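Local coordinates for protein salicylaldehyde dehydrogenase NahF (Pseudomonas putida, PDB 4JZ6) that probably oxidises salicylaldehyde to salicylate with NAD+ as electron acceptor, a step in the breakdown of naphthalene, at residues A289-F294 against S453-E458; P273-D278 against M441-G446. One frame throughout, in Å; residues are numbered along the deposited sequence.

Contact 1: residues A289-F294 against S453-E458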
ATOM      1  N   ALA A 289      -2.044  30.074 -13.307  1.00 24.82           N
ATOM      2  CA  ALA A 289      -3.275  30.095 -12.534  1.00 25.01           C
ATOM      3  C   ALA A 289      -4.489  29.924 -13.444  1.00 25.20           C
ATOM      4  O   ALA A 289      -5.327  29.053 -13.210  1.00 24.97           O
ATOM      5  CB  ALA A 289      -3.377  31.382 -11.726  1.00 25.69           C
ATOM      6  N   VAL A 290      -4.569  30.751 -14.486  1.00 28.29           N
ATOM      7  CA  VAL A 290      -5.671  30.684 -15.446  1.00 26.02           C
ATOM      8  C   VAL A 290      -5.815  29.285 -16.039  1.00 26.23           C
ATOM      9  O   VAL A 290      -6.921  28.746 -16.126  1.00 32.21           O
ATOM     10  CB  VAL A 290      -5.494  31.710 -16.576  1.00 26.64           C
ATOM     11  CG1 VAL A 290      -6.520  31.484 -17.666  1.00 26.95           C
ATOM     12  CG2 VAL A 290      -5.622  33.109 -16.021  1.00 27.35           C
ATOM     13  N   PHE A 291      -4.688  28.693 -16.417  1.00 24.92           N
ATOM     14  CA  PHE A 291      -4.684  27.372 -17.026  1.00 25.48           C
ATOM     15  C   PHE A 291      -5.119  26.276 -16.057  1.00 27.08           C
ATOM     16  O   PHE A 291      -6.034  25.501 -16.354  1.00 23.84           O
ATOM     17  CB  PHE A 291      -3.296  27.056 -17.582  1.00 24.04           C
ATOM     18  CG  PHE A 291      -3.140  25.640 -18.058  1.00 23.47           C
ATOM     19  CD1 PHE A 291      -3.731  25.221 -19.237  1.00 33.44           C
ATOM     20  CD2 PHE A 291      -2.387  24.735 -17.333  1.00 22.83           C
ATOM     21  CE1 PHE A 291      -3.585  23.921 -19.676  1.00 26.70           C
ATOM     22  CE2 PHE A 291      -2.234  23.435 -17.767  1.00 24.52           C
ATOM     23  CZ  PHE A 291      -2.835  23.027 -18.938  1.00 22.53           C
ATOM     24  N   GLY A 292      -4.451  26.211 -14.908  1.00 23.57           N
ATOM     25  CA  GLY A 292      -4.698  25.162 -13.934  1.00 23.12           C
ATOM     26  C   GLY A 292      -6.076  25.250 -13.309  1.00 26.62           C
ATOM     27  O   GLY A 292      -6.654  24.242 -12.916  1.00 23.26           O
ATOM     28  N   SER A 293      -6.612  26.463 -13.226  1.00 24.15           N
ATOM     29  CA  SER A 293      -7.909  26.668 -12.599  1.00 28.41           C
ATOM     30  C   SER A 293      -9.072  26.254 -13.492  1.00 32.94           C
ATOM     31  O   SER A 293     -10.052  25.676 -13.017  1.00 27.63           O
ATOM     32  CB  SER A 293      -8.083  28.128 -12.185  1.00 25.33           C
ATOM     33  OG  SER A 293      -7.185  28.458 -11.141  1.00 25.20           O
ATOM     34  N   PHE A 294      -8.962  26.537 -14.786  1.00 25.06           N
ATOM     35  CA  PHE A 294     -10.133  26.452 -15.643  1.00 28.63           C
ATOM     36  C   PHE A 294     -10.058  25.474 -16.803  1.00 31.28           C
ATOM     37  O   PHE A 294     -10.973  25.414 -17.625  1.00 36.09           O
ATOM     38  CB  PHE A 294     -10.504  27.843 -16.133  1.00 26.35           C
ATOM     39  CG  PHE A 294     -10.779  28.797 -15.028  1.00 26.78           C
ATOM     40  CD1 PHE A 294     -11.864  28.598 -14.188  1.00 27.10           C
ATOM     41  CD2 PHE A 294      -9.949  29.878 -14.810  1.00 26.93           C
ATOM     42  CE1 PHE A 294     -12.124  29.472 -13.152  1.00 27.56           C
ATOM     43  CE2 PHE A 294     -10.200  30.757 -13.779  1.00 46.07           C
ATOM     44  CZ  PHE A 294     -11.291  30.555 -12.943  1.00 27.70           C
ATOM     45  N   SER A 453       2.328  25.140 -13.421  1.00 22.09           N
ATOM     46  CA  SER A 453       0.930  24.994 -13.027  1.00 31.77           C
ATOM     47  C   SER A 453       0.744  23.774 -12.132  1.00 21.57           C
ATOM     48  O   SER A 453       1.656  22.959 -11.985  1.00 21.17           O
ATOM     49  CB  SER A 453       0.030  24.874 -14.260  1.00 34.93           C
ATOM     50  OG  SER A 453       0.029  23.552 -14.773  1.00 33.71           O
ATOM     51  N   THR A 454      -0.445  23.643 -11.548  1.00 21.64           N
ATOM     52  CA  THR A 454      -0.770  22.471 -10.735  1.00 25.73           C
ATOM     53  C   THR A 454      -1.263  21.307 -11.585  1.00 25.01           C
ATOM     54  O   THR A 454      -1.396  20.192 -11.090  1.00 28.85           O
ATOM     55  CB  THR A 454      -1.873  22.771  -9.700  1.00 27.31           C
ATOM     56  OG1 THR A 454      -3.148  22.829 -10.361  1.00 22.56           O
ATOM     57  CG2 THR A 454      -1.586  24.077  -8.956  1.00 22.10           C
ATOM     58  N   VAL A 455      -1.548  21.572 -12.857  1.00 23.07           N
ATOM     59  CA  VAL A 455      -2.103  20.548 -13.742  1.00 22.89           C
ATOM     60  C   VAL A 455      -1.042  19.974 -14.687  1.00 22.42           C
ATOM     61  O   VAL A 455      -0.893  20.414 -15.840  1.00 23.51           O
ATOM     62  CB  VAL A 455      -3.327  21.082 -14.525  1.00 24.60           C
ATOM     63  CG1 VAL A 455      -3.890  20.023 -15.463  1.00 21.17           C
ATOM     64  CG2 VAL A 455      -4.395  21.547 -13.558  1.00 21.66           C
ATOM     65  N   GLN A 456      -0.288  19.001 -14.182  1.00 21.15           N
ATOM     66  CA  GLN A 456       0.736  18.331 -14.981  1.00 20.02           C
ATOM     67  C   GLN A 456       0.724  16.831 -14.714  1.00 21.06           C
ATOM     68  O   GLN A 456       0.361  16.384 -13.626  1.00 19.16           O
ATOM     69  CB  GLN A 456       2.125  18.907 -14.679  1.00 19.81           C
ATOM     70  CG  GLN A 456       2.251  20.395 -14.963  1.00 20.33           C
ATOM     71  CD  GLN A 456       3.608  20.963 -14.588  1.00 22.61           C
ATOM     72  OE1 GLN A 456       4.649  20.371 -14.879  1.00 22.72           O
ATOM     73  NE2 GLN A 456       3.603  22.122 -13.942  1.00 25.25           N
ATOM     74  N   ASN A 457       1.112  16.062 -15.727  1.00 21.63           N
ATOM     75  CA  ASN A 457       1.226  14.612 -15.614  1.00 18.77           C
ATOM     76  C   ASN A 457       2.032  14.070 -16.770  1.00 20.49           C
ATOM     77  O   ASN A 457       1.668  14.248 -17.934  1.00 27.62           O
ATOM     78  CB  ASN A 457      -0.148  13.940 -15.576  1.00 18.79           C
ATOM     79  CG  ASN A 457      -0.072  12.428 -15.334  1.00 20.83           C
ATOM     80  OD1 ASN A 457      -0.898  11.668 -15.855  1.00 25.64           O
ATOM     81  ND2 ASN A 457       0.904  11.991 -14.550  1.00 18.13           N
ATOM     82  N   GLU A 458       3.143  13.417 -16.448  1.00 20.67           N
ATOM     83  CA  GLU A 458       3.970  12.764 -17.458  1.00 19.28           C
ATOM     84  C   GLU A 458       4.054  11.288 -17.066  1.00 20.10           C
ATOM     85  O   GLU A 458       4.042  10.956 -15.887  1.00 24.79           O
ATOM     86  CB  GLU A 458       5.353  13.439 -17.511  1.00 21.66           C
ATOM     87  CG  GLU A 458       5.289  14.939 -17.833  1.00 26.62           C
ATOM     88  CD  GLU A 458       6.651  15.625 -17.859  1.00 31.22           C
ATOM     89  OE1 GLU A 458       7.604  15.052 -18.426  1.00 29.77           O
ATOM     90  OE2 GLU A 458       6.768  16.744 -17.311  1.00 35.21           O
TER

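Contact 2: residues P273-D278 against M441-G446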
ATOM      1  N   PRO A 273      -3.042  23.709  -4.618  1.00 31.41           N
ATOM      2  CA  PRO A 273      -2.787  25.145  -4.487  1.00 30.24           C
ATOM      3  C   PRO A 273      -1.707  25.654  -5.436  1.00 28.02           C
ATOM      4  O   PRO A 273      -0.774  24.923  -5.778  1.00 22.73           O
ATOM      5  CB  PRO A 273      -2.279  25.257  -3.049  1.00 23.70           C
ATOM      6  CG  PRO A 273      -1.515  23.968  -2.846  1.00 23.10           C
ATOM      7  CD  PRO A 273      -2.175  22.918  -3.724  1.00 22.59           C
ATOM      8  N   LEU A 274      -1.841  26.906  -5.860  1.00 26.85           N
ATOM      9  CA  LEU A 274      -0.740  27.602  -6.502  1.00 23.80           C
ATOM     10  C   LEU A 274      -0.199  28.627  -5.512  1.00 29.73           C
ATOM     11  O   LEU A 274      -0.897  29.578  -5.138  1.00 30.53           O
ATOM     12  CB  LEU A 274      -1.193  28.281  -7.794  1.00 24.01           C
ATOM     13  CG  LEU A 274      -0.083  28.710  -8.761  1.00 25.36           C
ATOM     14  CD1 LEU A 274       0.581  27.484  -9.361  1.00 23.30           C
ATOM     15  CD2 LEU A 274      -0.601  29.621  -9.855  1.00 24.43           C
ATOM     16  N   ILE A 275       1.035  28.419  -5.063  1.00 26.14           N
ATOM     17  CA  ILE A 275       1.664  29.352  -4.134  1.00 24.90           C
ATOM     18  C   ILE A 275       2.379  30.475  -4.885  1.00 28.44           C
ATOM     19  O   ILE A 275       3.348  30.240  -5.619  1.00 25.35           O
ATOM     20  CB  ILE A 275       2.665  28.648  -3.209  1.00 24.72           C
ATOM     21  CG1 ILE A 275       1.981  27.502  -2.455  1.00 24.38           C
ATOM     22  CG2 ILE A 275       3.277  29.647  -2.245  1.00 25.48           C
ATOM     23  CD1 ILE A 275       2.904  26.702  -1.571  1.00 24.21           C
ATOM     24  N   VAL A 276       1.888  31.696  -4.699  1.00 28.05           N
ATOM     25  CA  VAL A 276       2.463  32.868  -5.341  1.00 26.56           C
ATOM     26  C   VAL A 276       3.165  33.713  -4.290  1.00 27.27           C
ATOM     27  O   VAL A 276       2.517  34.451  -3.556  1.00 27.87           O
ATOM     28  CB  VAL A 276       1.372  33.701  -6.035  1.00 26.94           C
ATOM     29  CG1 VAL A 276       1.983  34.811  -6.853  1.00 27.48           C
ATOM     30  CG2 VAL A 276       0.517  32.810  -6.913  1.00 26.34           C
ATOM     31  N   LEU A 277       4.488  33.589  -4.211  1.00 27.26           N
ATOM     32  CA  LEU A 277       5.275  34.296  -3.197  1.00 27.98           C
ATOM     33  C   LEU A 277       5.395  35.762  -3.572  1.00 28.83           C
ATOM     34  O   LEU A 277       4.984  36.154  -4.661  1.00 51.87           O
ATOM     35  CB  LEU A 277       6.662  33.663  -3.034  1.00 27.77           C
ATOM     36  CG  LEU A 277       6.695  32.151  -2.776  1.00 26.94           C
ATOM     37  CD1 LEU A 277       8.085  31.597  -2.959  1.00 26.76           C
ATOM     38  CD2 LEU A 277       6.177  31.815  -1.394  1.00 27.06           C
ATOM     39  N   ASP A 278       5.958  36.579  -2.681  1.00 29.64           N
ATOM     40  CA  ASP A 278       6.055  38.020  -2.945  1.00 30.56           C
ATOM     41  C   ASP A 278       7.046  38.290  -4.077  1.00 30.62           C
ATOM     42  O   ASP A 278       7.154  39.400  -4.600  1.00 31.32           O
ATOM     43  CB  ASP A 278       6.385  38.817  -1.666  1.00 31.49           C
ATOM     44  CG  ASP A 278       7.777  38.522  -1.107  1.00 48.25           C
ATOM     45  OD1 ASP A 278       8.783  38.669  -1.834  1.00 31.76           O
ATOM     46  OD2 ASP A 278       7.869  38.165   0.088  1.00 47.86           O
ATOM     47  N   MET A 441       9.818  21.958  -1.101  1.00 31.22           N
ATOM     48  CA  MET A 441      10.255  20.735  -0.456  1.00 29.55           C
ATOM     49  C   MET A 441       9.551  20.479   0.875  1.00 30.83           C
ATOM     50  O   MET A 441       9.442  19.334   1.317  1.00 33.77           O
ATOM     51  CB  MET A 441      11.771  20.746  -0.303  1.00 22.91           C
ATOM     52  CG  MET A 441      12.474  20.324  -1.578  1.00 22.52           C
ATOM     53  SD  MET A 441      14.253  20.336  -1.409  1.00 61.15           S
ATOM     54  CE  MET A 441      14.625  22.045  -1.753  1.00 63.22           C
ATOM     55  N   SER A 442       9.049  21.546   1.489  1.00 28.74           N
ATOM     56  CA  SER A 442       8.407  21.450   2.795  1.00 29.30           C
ATOM     57  C   SER A 442       6.917  21.110   2.730  1.00 28.48           C
ATOM     58  O   SER A 442       6.357  20.608   3.705  1.00 32.11           O
ATOM     59  CB  SER A 442       8.615  22.745   3.583  1.00 33.31           C
ATOM     60  OG  SER A 442       9.988  22.955   3.854  1.00 37.36           O
ATOM     61  N   ILE A 443       6.278  21.384   1.593  1.00 26.43           N
ATOM     62  CA  ILE A 443       4.842  21.122   1.446  1.00 26.71           C
ATOM     63  C   ILE A 443       4.523  19.647   1.184  1.00 25.23           C
ATOM     64  O   ILE A 443       5.304  18.929   0.551  1.00 22.31           O
ATOM     65  CB  ILE A 443       4.180  22.013   0.361  1.00 32.02           C
ATOM     66  CG1 ILE A 443       4.825  21.785  -1.005  1.00 22.28           C
ATOM     67  CG2 ILE A 443       4.260  23.486   0.754  1.00 23.54           C
ATOM     68  CD1 ILE A 443       4.306  22.715  -2.073  1.00 33.80           C
ATOM     69  N   GLU A 444       3.367  19.211   1.679  1.00 25.07           N
ATOM     70  CA  GLU A 444       2.993  17.796   1.689  1.00 28.55           C
ATOM     71  C   GLU A 444       2.174  17.389   0.458  1.00 27.36           C
ATOM     72  O   GLU A 444       0.968  17.140   0.544  1.00 29.55           O
ATOM     73  CB  GLU A 444       2.244  17.474   2.987  1.00 31.27           C
ATOM     74  CG  GLU A 444       3.122  17.581   4.233  1.00 32.25           C
ATOM     75  CD  GLU A 444       2.341  17.904   5.499  1.00 40.63           C
ATOM     76  OE1 GLU A 444       1.199  18.396   5.402  1.00 45.87           O
ATOM     77  OE2 GLU A 444       2.880  17.673   6.601  1.00 46.08           O
ATOM     78  N   TYR A 445       2.842  17.325  -0.690  1.00 24.50           N
ATOM     79  CA  TYR A 445       2.159  17.101  -1.961  1.00 21.57           C
ATOM     80  C   TYR A 445       2.870  16.063  -2.823  1.00 19.93           C
ATOM     81  O   TYR A 445       4.100  15.995  -2.850  1.00 19.84           O
ATOM     82  CB  TYR A 445       1.979  18.433  -2.712  1.00 20.72           C
ATOM     83  CG  TYR A 445       0.951  19.316  -2.038  1.00 21.29           C
ATOM     84  CD1 TYR A 445      -0.361  19.366  -2.500  1.00 21.35           C
ATOM     85  CD2 TYR A 445       1.279  20.063  -0.911  1.00 23.00           C
ATOM     86  CE1 TYR A 445      -1.307  20.146  -1.865  1.00 21.94           C
ATOM     87  CE2 TYR A 445       0.340  20.846  -0.272  1.00 22.42           C
ATOM     88  CZ  TYR A 445      -0.950  20.886  -0.753  1.00 22.47           C
ATOM     89  OH  TYR A 445      -1.888  21.668  -0.119  1.00 25.12           O
ATOM     90  N   GLY A 446       2.085  15.238  -3.507  1.00 19.61           N
ATOM     91  CA  GLY A 446       2.638  14.233  -4.390  1.00 19.11           C
ATOM     92  C   GLY A 446       3.343  14.858  -5.578  1.00 18.98           C
ATOM     93  O   GLY A 446       4.302  14.293  -6.101  1.00 25.61           O
TER

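Contact 1: residues A289-F294 against S453-E458
Phe-291, near the end of helix 282-294, presents the edge of its ring to Ser-453 and Val-455, in the loop that follows strand 447-450 of the aldehyde dehydrogenase fold. Along this side chain, CB and CG stay back from the loop. CG is anti to the backbone N (chi1 172°), which carries the ring out until CD2 lies 3.7 Å from OG of Ser-453 and 3.9 Å from its CB. One atom further, CE2 is equally near OG of Ser-453 and the carbonyl O of Val-455, 3.8 Å from each, and 4.2 Å from CB of Val-455. Tyr-498 of the second subunit meets the same ring with its plane inclined by about 45°. Gly-292 illustrates how a glycine on a helix lets a loop pack close: CG2 of Val-455 rests 3.6 Å from both its CA and its O. Bonds within the loop help to shape it: OG of Ser-453 accepts from Val-455 N at 3.2 Å, an ST turn, and O of Ser-453 accepts a hydrogen bond from NE2 of Gln-456 at 2.9 Å. With an alanine in place of Ser-453, Val-455 N would probably lose its acceptor, and the turn that sets the carbonyl of Val-455 at the ring edge would be less firmly held. Thr-454 OG1 is hydrogen-bonded to O of Met-302 in the salicylaldehyde pocket, while Asn-457 touches a bound salicylaldehyde. With no hydrogen bond across it, the contact depends on van der Waals fit, probably helped by the weakly positive ring edge facing two oxygens.

Contact 2: residues P273-D278 against M441-G446
Pro-273 meets Tyr-445 and Ile-275 meets Ile-443 where an inner strand of the seven-stranded, mostly parallel sheet packs against the tail of a beta-alpha-beta unit. In that unit strand 425-429 leads through helix 433-442 to strand 447-450, and residues 443-446 make the return to the sheet. The first shell is van der Waals packing, without a hydrogen bond across it. CD of Pro-273 lies 3.4 Å from CE1 of Tyr-445, the ring being met obliquely, and CG of Pro-273 comes 3.6 Å from the phenol OH. Ile-275 and Ile-443 reach toward each other tip to tip, CD1 of the former 4.2 Å from CG2 of the latter. The extended chain of Ile-275 (chi2 177°) carries its CD1 out to that meeting.

A second shell positions these groups. The chain bends between Ile-443 and Tyr-445 through an inverse gamma turn centred on Glu-444, so the two residues that touch the strand flank the turn. Strand 425-429 runs between 273-276 and 447-450 in the sheet, and its Ser-426 touches Pro-273, Ile-443 and Tyr-445. Ala-417 of helix 410-418 packs on both isoleucines and also provides for the one polar group of the touching side chains: its backbone O accepts the hydrogen bond donated by Tyr-445 OH.

In the fold
Strand 273-276 and helix 282-294 are consecutive elements, and they supply the first segments of contact 2 and contact 1 in that order; 441-446 and 453-458 follow in the same order, separated by strand 447-450. The pairings therefore interlace along the chain, and their centres lie 14 Å apart. Leu-274 joins them: it packs on Ala-289 of the helix, whereas its neighbours Pro-273 and Ile-275 serve contact 2. Thr-454 CG2 also comes 3.4 Å from Pro-273 O. Together the two contacts tie the segments flanking strand 447-450, the outermost of its sheet within this chain, to earlier parts of the fold. Since both contacts also touch the second subunit, sheet packing and dimer interface meet here.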